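Local coordinates for thioredoxin family protein (Streptococcus pneumoniae, PDB 2YP6) that probably acts as a surface-exposed thioredoxin-fold lipoprotein oxidoreductase that helps the pneumococcus resist extracellular oxidative stress, at residues I43-D51 and Y156-I167; K85-A95 and W124-I133. One frame throughout, in Å; residues are numbered along the deposited sequence.

Interaction 1 (I43-D51 and Y156-I167); sequences IAVGKDAPD and YLIDSQGKIGKI
The carboxylate oxygen OD1 of D48 forms a salt bridge with NZ of K163 at 2.7 Å, on its syn side but 35° out of the carboxylate plane, and accepts a hydrogen bond from a water that also donates to O of Q161. The fold of the K163 chain at its second torsion (chi2 -63°) carries it past the carbonyl oxygens of G46 and K47, bringing CD and NZ to OD1. Three backbone bonds join the two segments: N of G46 to O of I164 (2.8 Å), N of I164 to O of K47 (2.9 Å) and N of A49 to O of G162 (2.9 Å). The G162 carbonyl is gripped again by a second water, shared with O of A49.

Among the apolar branches, CD1 of I43 meets CD1 of I164 at 3.6 Å and also touches CE2 of Y156, while the A49 methyl rests on CD1 of I158, 3.6 Å away. CG2 of V45 slides past CD1 of I167. OD1 of D159 accepts from N of Q161, an Asx turn, and from N of K163 through the opposite face. The hairpin forms one edge of the thioredoxin-fold sheet, and the segment before strand 53-56 lies along it through the single bridge D48-K163.

Interaction 2 (K85-A95 and W124-I133); sequences KKSMPELMELA and WFQEQGYKDI
Aromatic contacts centre on Y130, whose ring meets M88. CB of M88 stands 3.9 Å from the centroid of the Y130 ring and 13° off its normal, a CH-pi contact over the face, while CB of Q128, from the ring's own segment, covers the opposite face. With both faces occupied and CD1 of F125 at its edge in the ring plane, the ring's rotation is restricted. Its OH lies 3.2 Å from O of K85. The neighbouring ring of W124 is met at its edge: CD of K85 comes within 3.5 Å of CZ2, the two side chains crossing at about a right angle.

Sulfur supplies a second kind of contact. SD of M92 approaches the Y130 ring obliquely, a Met-aromatic contact, and weakly accepts a hydrogen bond from N of K131 at 3.6 Å. The bend at the end of the chain (chi3 54°) turns CE of M92 toward the carbonyl oxygens of G129 and K131.

Purely apolar packing gathers around I133. Its CG1 touches CG of M92 at 3.7 Å, CG2 meets CE of M88, and CD1 lies 3.8 Å from both CG of L91 and CB of A95, so the three branches spread over M88, L91, M92 and A95.

Other polar bonds lie within 124-133. The main-chain N and the amide NE2 of Q128 reach O of W124 from opposite faces of the carbonyl plane, and K131 pairs with D132. G129, at positive phi, ends helix 120-127 in a Schellman motif. The chain beyond it lies against helix 88-96, which continues, after a break at S87, from helix 82-86 at the C81-C84 disulfide, as in the thioredoxin fold.

In the fold
Two contacts on opposite sides of the chain's centre illustrate how one central sheet can organise distant parts of a thioredoxin fold. Their centres lie 24 Å apart and their nearest atoms about 7 Å, without touching. Interaction 1 brings the first modelled residues back to the edge hairpin of strands 154-158 and 164-169, so its two segments enclose most of the modelled chain; both segments of interaction 2 fall between them in sequence. The sheet is the common element: I158 packs on V72 of strand 71-76, and L91 reaches Y73 and K75 of that same strand. Segment 85-95 begins directly after C84 of the C81-C84 disulfide, whereas interaction 1 lines the edge hairpin with the residues leading into strand 53-56.

Interaction 1 (I43-D51 and Y156-I167)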
# COMPACT_ATOMS: atom_id res chain seq x y z
N ILE A 43 3.46 -5.38 15.94
CA ILE A 43 3.77 -5.72 14.55
C ILE A 43 5.15 -6.37 14.46
O ILE A 43 6.10 -5.93 15.10
CB ILE A 43 3.70 -4.48 13.62
CG1 ILE A 43 2.74 -4.75 12.46
CG2 ILE A 43 5.06 -4.11 13.07
CD1 ILE A 43 2.95 -3.85 11.28
N ALA A 44 5.25 -7.44 13.67
CA ALA A 44 6.48 -8.21 13.59
C ALA A 44 6.43 -9.10 12.38
O ALA A 44 5.37 -9.63 12.02
CB ALA A 44 6.70 -9.05 14.87
N VAL A 45 7.56 -9.29 11.75
CA VAL A 45 7.64 -10.27 10.70
C VAL A 45 7.20 -11.60 11.28
O VAL A 45 7.58 -11.96 12.40
CB VAL A 45 9.06 -10.37 10.10
CG1 VAL A 45 9.14 -11.54 9.14
CG2 VAL A 45 9.41 -9.10 9.37
N GLY A 46 6.38 -12.33 10.52
CA GLY A 46 5.93 -13.64 10.95
C GLY A 46 4.62 -13.64 11.71
O GLY A 46 4.07 -14.70 12.00
N LYS A 47 4.15 -12.45 12.08
CA LYS A 47 2.92 -12.33 12.84
C LYS A 47 1.82 -11.74 11.98
O LYS A 47 2.08 -11.15 10.95
CB LYS A 47 3.13 -11.46 14.08
CG LYS A 47 4.10 -12.06 15.14
CD LYS A 47 3.70 -13.49 15.53
CE LYS A 47 4.67 -14.18 16.48
NZ LYS A 47 4.21 -15.59 16.76
N ASP A 48 0.58 -11.91 12.41
CA ASP A 48 -0.56 -11.41 11.64
C ASP A 48 -0.42 -9.92 11.34
O ASP A 48 -0.12 -9.12 12.23
CB ASP A 48 -1.89 -11.62 12.39
CG ASP A 48 -2.32 -13.06 12.45
OD1 ASP A 48 -1.79 -13.92 11.70
OD2 ASP A 48 -3.22 -13.33 13.27
N ALA A 49 -0.67 -9.56 10.10
CA ALA A 49 -0.82 -8.15 9.71
C ALA A 49 -2.09 -7.60 10.32
O ALA A 49 -3.14 -8.23 10.22
CB ALA A 49 -0.90 -8.05 8.18
N PRO A 50 -2.01 -6.42 10.96
CA PRO A 50 -3.21 -5.86 11.58
C PRO A 50 -4.33 -5.64 10.56
O PRO A 50 -4.12 -5.22 9.42
CB PRO A 50 -2.72 -4.52 12.15
CG PRO A 50 -1.26 -4.69 12.36
CD PRO A 50 -0.81 -5.61 11.25
N ASP A 51 -5.53 -5.98 10.98
CA ASP A 51 -6.70 -5.77 10.15
C ASP A 51 -7.00 -4.29 9.98
O ASP A 51 -6.65 -3.47 10.83
CB ASP A 51 -7.91 -6.43 10.79
CG ASP A 51 -7.96 -7.90 10.53
OD1 ASP A 51 -8.32 -8.28 9.40
OD2 ASP A 51 -7.63 -8.67 11.46
N TYR A 156 4.83 -3.36 3.31
CA TYR A 156 4.67 -4.65 3.98
C TYR A 156 4.24 -5.64 2.93
O TYR A 156 3.28 -5.40 2.20
CB TYR A 156 3.60 -4.56 5.07
CG TYR A 156 4.07 -3.78 6.26
CD1 TYR A 156 4.03 -2.39 6.26
CD2 TYR A 156 4.57 -4.42 7.39
CE1 TYR A 156 4.47 -1.67 7.34
CE2 TYR A 156 5.01 -3.70 8.47
CZ TYR A 156 4.98 -2.32 8.43
OH TYR A 156 5.41 -1.59 9.52
N LEU A 157 4.99 -6.74 2.81
CA LEU A 157 4.63 -7.81 1.91
C LEU A 157 4.06 -8.93 2.77
O LEU A 157 4.77 -9.55 3.58
CB LEU A 157 5.87 -8.26 1.13
CG LEU A 157 6.66 -7.18 0.40
CD1 LEU A 157 7.69 -7.81 -0.54
CD2 LEU A 157 5.75 -6.23 -0.35
N ILE A 158 2.75 -9.13 2.64
CA ILE A 158 1.97 -9.97 3.52
C ILE A 158 1.69 -11.28 2.78
O ILE A 158 1.39 -11.29 1.59
CB ILE A 158 0.63 -9.25 3.88
CG1 ILE A 158 0.92 -7.92 4.58
CG2 ILE A 158 -0.27 -10.13 4.74
CD1 ILE A 158 -0.31 -7.07 4.76
N ASP A 159 1.84 -12.40 3.48
CA ASP A 159 1.75 -13.69 2.82
C ASP A 159 0.29 -14.16 2.70
O ASP A 159 -0.63 -13.48 3.16
CB ASP A 159 2.67 -14.71 3.53
CG ASP A 159 2.15 -15.19 4.88
OD1 ASP A 159 0.95 -15.04 5.21
OD2 ASP A 159 2.95 -15.81 5.62
N SER A 160 0.07 -15.30 2.06
CA SER A 160 -1.30 -15.75 1.76
C SER A 160 -2.04 -16.13 3.02
O SER A 160 -3.25 -16.28 2.98
CB SER A 160 -1.29 -16.92 0.78
OG SER A 160 -0.80 -18.07 1.40
N GLN A 161 -1.31 -16.28 4.13
CA GLN A 161 -1.92 -16.63 5.39
C GLN A 161 -2.18 -15.41 6.26
O GLN A 161 -2.62 -15.56 7.40
CB GLN A 161 -1.03 -17.62 6.14
CG GLN A 161 -0.61 -18.84 5.31
CD GLN A 161 -1.80 -19.67 4.87
OE1 GLN A 161 -2.49 -20.27 5.68
NE2 GLN A 161 -2.04 -19.72 3.56
N GLY A 162 -1.93 -14.22 5.72
CA GLY A 162 -2.14 -12.96 6.42
C GLY A 162 -1.04 -12.53 7.37
O GLY A 162 -1.25 -11.61 8.16
N LYS A 163 0.12 -13.20 7.30
CA LYS A 163 1.28 -12.86 8.13
C LYS A 163 2.22 -11.93 7.41
O LYS A 163 2.43 -12.06 6.21
CB LYS A 163 2.11 -14.10 8.49
CG LYS A 163 1.34 -15.30 8.91
CD LYS A 163 0.59 -15.06 10.14
CE LYS A 163 0.14 -16.41 10.67
NZ LYS A 163 -0.50 -16.24 11.99
N ILE A 164 2.84 -11.02 8.14
CA ILE A 164 3.87 -10.19 7.55
C ILE A 164 5.03 -11.09 7.10
O ILE A 164 5.63 -11.82 7.92
CB ILE A 164 4.34 -9.10 8.50
CG1 ILE A 164 3.19 -8.12 8.78
CG2 ILE A 164 5.55 -8.37 7.89
CD1 ILE A 164 3.52 -7.06 9.84
N GLY A 165 5.34 -11.06 5.81
CA GLY A 165 6.47 -11.83 5.28
C GLY A 165 7.73 -11.01 5.15
O GLY A 165 8.81 -11.46 5.56
N LYS A 166 7.62 -9.80 4.59
CA LYS A 166 8.75 -8.89 4.50
C LYS A 166 8.31 -7.48 4.79
O LYS A 166 7.14 -7.16 4.62
CB LYS A 166 9.39 -8.90 3.11
CG LYS A 166 9.98 -10.23 2.71
CD LYS A 166 11.36 -10.06 2.08
CE LYS A 166 11.91 -11.39 1.57
NZ LYS A 166 13.29 -11.23 1.07
N ILE A 167 9.26 -6.65 5.21
CA ILE A 167 9.06 -5.22 5.38
C ILE A 167 10.22 -4.52 4.68
O ILE A 167 11.38 -4.90 4.84
CB ILE A 167 9.08 -4.80 6.87
CG1 ILE A 167 8.10 -5.65 7.69
CG2 ILE A 167 8.74 -3.30 6.99
CD1 ILE A 167 8.25 -5.47 9.16
O HOH W 1 -3.79 -14.73 9.95
O HOH W 2 -3.75 -10.52 8.75

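Interaction 2 (K85-A95 and W124-I133)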
# COMPACT_ATOMS: atom_id res chain seq x y z
N LYS A 85 6.31 9.55 -4.50
CA LYS A 85 5.86 9.88 -5.85
C LYS A 85 6.68 9.14 -6.90
O LYS A 85 6.16 8.52 -7.84
CB LYS A 85 5.95 11.40 -6.07
CG LYS A 85 4.89 12.14 -5.31
CD LYS A 85 5.00 13.65 -5.53
CE LYS A 85 6.08 14.30 -4.66
NZ LYS A 85 5.83 15.77 -4.56
N LYS A 86 7.99 9.20 -6.72
CA LYS A 86 8.92 8.63 -7.65
C LYS A 86 8.72 7.13 -7.81
O LYS A 86 8.99 6.56 -8.86
CB LYS A 86 10.35 8.97 -7.22
CG LYS A 86 11.43 8.29 -8.00
CD LYS A 86 12.76 8.94 -7.76
CE LYS A 86 13.86 7.99 -8.18
NZ LYS A 86 15.22 8.59 -8.01
N SER A 87 8.24 6.47 -6.76
CA SER A 87 8.05 5.03 -6.81
C SER A 87 6.69 4.62 -7.40
O SER A 87 6.43 3.45 -7.62
CB SER A 87 8.22 4.43 -5.39
OG SER A 87 7.11 4.70 -4.57
N MET A 88 5.82 5.57 -7.72
CA MET A 88 4.47 5.16 -8.15
C MET A 88 4.40 4.58 -9.60
O MET A 88 3.69 3.59 -9.80
CB MET A 88 3.46 6.30 -7.98
CG MET A 88 3.17 6.66 -6.53
SD MET A 88 2.43 5.31 -5.54
CE MET A 88 1.07 5.01 -6.55
N PRO A 89 5.08 5.20 -10.58
CA PRO A 89 5.03 4.60 -11.93
C PRO A 89 5.53 3.14 -11.94
O PRO A 89 4.95 2.28 -12.62
CB PRO A 89 5.94 5.51 -12.75
CG PRO A 89 5.76 6.88 -12.08
CD PRO A 89 5.74 6.53 -10.59
N GLU A 90 6.56 2.86 -11.15
CA GLU A 90 7.07 1.50 -11.11
C GLU A 90 5.99 0.58 -10.52
O GLU A 90 5.82 -0.54 -10.97
CB GLU A 90 8.37 1.41 -10.31
CG GLU A 90 8.91 -0.01 -10.29
CD GLU A 90 10.26 -0.15 -9.58
OE1 GLU A 90 10.63 0.79 -8.84
OE2 GLU A 90 10.92 -1.20 -9.78
N LEU A 91 5.23 1.07 -9.53
CA LEU A 91 4.16 0.25 -8.95
C LEU A 91 3.03 0.00 -9.96
O LEU A 91 2.45 -1.09 -10.00
CB LEU A 91 3.61 0.91 -7.69
CG LEU A 91 2.65 0.05 -6.86
CD1 LEU A 91 3.30 -1.27 -6.48
CD2 LEU A 91 2.16 0.81 -5.64
N MET A 92 2.73 1.00 -10.79
CA MET A 92 1.83 0.77 -11.94
C MET A 92 2.33 -0.30 -12.89
O MET A 92 1.52 -1.10 -13.37
CB MET A 92 1.53 2.07 -12.68
CG MET A 92 0.79 3.06 -11.80
SD MET A 92 0.67 4.69 -12.54
CE MET A 92 -0.06 4.31 -14.11
N GLU A 93 3.64 -0.33 -13.17
CA GLU A 93 4.21 -1.45 -13.93
C GLU A 93 3.85 -2.80 -13.32
O GLU A 93 3.49 -3.77 -14.03
CB GLU A 93 5.74 -1.39 -13.98
CG GLU A 93 6.31 -0.41 -14.97
CD GLU A 93 7.83 -0.32 -14.90
OE1 GLU A 93 8.41 -0.30 -13.79
OE2 GLU A 93 8.44 -0.24 -15.96
N LEU A 94 4.02 -2.89 -12.01
CA LEU A 94 3.74 -4.13 -11.31
C LEU A 94 2.26 -4.47 -11.40
O LEU A 94 1.91 -5.63 -11.66
CB LEU A 94 4.18 -4.01 -9.85
CG LEU A 94 4.31 -5.31 -9.06
CD1 LEU A 94 5.33 -6.22 -9.72
CD2 LEU A 94 4.71 -4.99 -7.66
N ALA A 95 1.40 -3.47 -11.23
CA ALA A 95 -0.04 -3.72 -11.27
C ALA A 95 -0.49 -4.23 -12.64
O ALA A 95 -1.44 -5.00 -12.74
CB ALA A 95 -0.81 -2.50 -10.88
N TRP A 124 -5.15 15.56 -7.88
CA TRP A 124 -3.69 15.52 -7.97
C TRP A 124 -3.19 14.16 -8.52
O TRP A 124 -2.32 14.11 -9.38
CB TRP A 124 -3.09 15.76 -6.57
CG TRP A 124 -1.61 15.60 -6.56
CD1 TRP A 124 -0.69 16.54 -6.91
CD2 TRP A 124 -0.87 14.42 -6.20
NE1 TRP A 124 0.58 16.02 -6.78
CE2 TRP A 124 0.50 14.73 -6.35
CE3 TRP A 124 -1.22 13.14 -5.76
CZ2 TRP A 124 1.50 13.80 -6.10
CZ3 TRP A 124 -0.22 12.24 -5.49
CH2 TRP A 124 1.12 12.58 -5.66
N PHE A 125 -3.76 13.07 -8.02
CA PHE A 125 -3.35 11.72 -8.40
C PHE A 125 -3.49 11.54 -9.91
O PHE A 125 -2.58 11.08 -10.60
CB PHE A 125 -4.23 10.73 -7.64
CG PHE A 125 -3.81 9.29 -7.76
CD1 PHE A 125 -2.79 8.78 -6.99
CD2 PHE A 125 -4.49 8.44 -8.61
CE1 PHE A 125 -2.44 7.45 -7.09
CE2 PHE A 125 -4.14 7.13 -8.71
CZ PHE A 125 -3.12 6.63 -7.94
N GLN A 126 -4.65 11.94 -10.41
CA GLN A 126 -4.95 11.81 -11.83
C GLN A 126 -4.05 12.68 -12.69
O GLN A 126 -3.67 12.29 -13.79
CB GLN A 126 -6.42 12.13 -12.09
CG GLN A 126 -6.75 12.37 -13.54
CD GLN A 126 -8.19 12.02 -13.89
OE1 GLN A 126 -9.01 11.74 -13.00
NE2 GLN A 126 -8.51 12.03 -15.19
N GLU A 127 -3.69 13.86 -12.19
CA GLU A 127 -2.86 14.82 -12.93
C GLU A 127 -1.43 14.30 -13.09
O GLU A 127 -0.72 14.71 -14.00
CB GLU A 127 -2.77 16.15 -12.19
CG GLU A 127 -3.93 17.10 -12.38
CD GLU A 127 -3.89 18.24 -11.36
OE1 GLU A 127 -2.78 18.59 -10.89
OE2 GLU A 127 -4.97 18.78 -11.03
N GLN A 128 -0.99 13.45 -12.16
CA GLN A 128 0.34 12.85 -12.26
C GLN A 128 0.37 11.73 -13.30
O GLN A 128 1.43 11.21 -13.60
CB GLN A 128 0.78 12.27 -10.90
CG GLN A 128 0.69 13.24 -9.71
CD GLN A 128 1.24 14.61 -10.00
OE1 GLN A 128 2.40 14.77 -10.36
NE2 GLN A 128 0.39 15.64 -9.86
N GLY A 129 -0.80 11.36 -13.82
CA GLY A 129 -0.91 10.21 -14.72
C GLY A 129 -1.02 8.88 -13.98
O GLY A 129 -0.89 7.81 -14.58
N TYR A 130 -1.26 8.93 -12.68
CA TYR A 130 -1.34 7.69 -11.91
C TYR A 130 -2.72 7.08 -12.09
O TYR A 130 -3.72 7.79 -12.23
CB TYR A 130 -1.06 7.90 -10.42
CG TYR A 130 0.29 8.54 -10.09
CD1 TYR A 130 1.37 8.47 -10.97
CD2 TYR A 130 0.46 9.24 -8.91
CE1 TYR A 130 2.58 9.07 -10.67
CE2 TYR A 130 1.66 9.83 -8.60
CZ TYR A 130 2.71 9.75 -9.47
OH TYR A 130 3.89 10.36 -9.13
N LYS A 131 -2.75 5.75 -12.10
CA LYS A 131 -4.01 5.01 -12.17
C LYS A 131 -3.74 3.53 -11.96
O LYS A 131 -2.59 3.10 -11.90
CB LYS A 131 -4.70 5.25 -13.51
CG LYS A 131 -3.86 4.84 -14.70
CD LYS A 131 -4.56 5.22 -16.00
CE LYS A 131 -3.88 4.59 -17.20
NZ LYS A 131 -4.26 3.14 -17.37
N ASP A 132 -4.81 2.75 -11.85
CA ASP A 132 -4.73 1.31 -11.65
C ASP A 132 -4.09 0.90 -10.34
O ASP A 132 -3.69 -0.26 -10.18
CB ASP A 132 -4.02 0.64 -12.83
CG ASP A 132 -4.69 0.93 -14.16
OD1 ASP A 132 -5.94 0.99 -14.21
OD2 ASP A 132 -3.99 1.15 -15.17
N ILE A 133 -3.99 1.82 -9.39
CA ILE A 133 -3.40 1.54 -8.09
C ILE A 133 -4.44 1.89 -7.03
O ILE A 133 -4.85 3.03 -6.97
CB ILE A 133 -2.16 2.42 -7.82
CG1 ILE A 133 -1.04 2.06 -8.79
CG2 ILE A 133 -1.67 2.26 -6.37
CD1 ILE A 133 -0.65 0.60 -8.75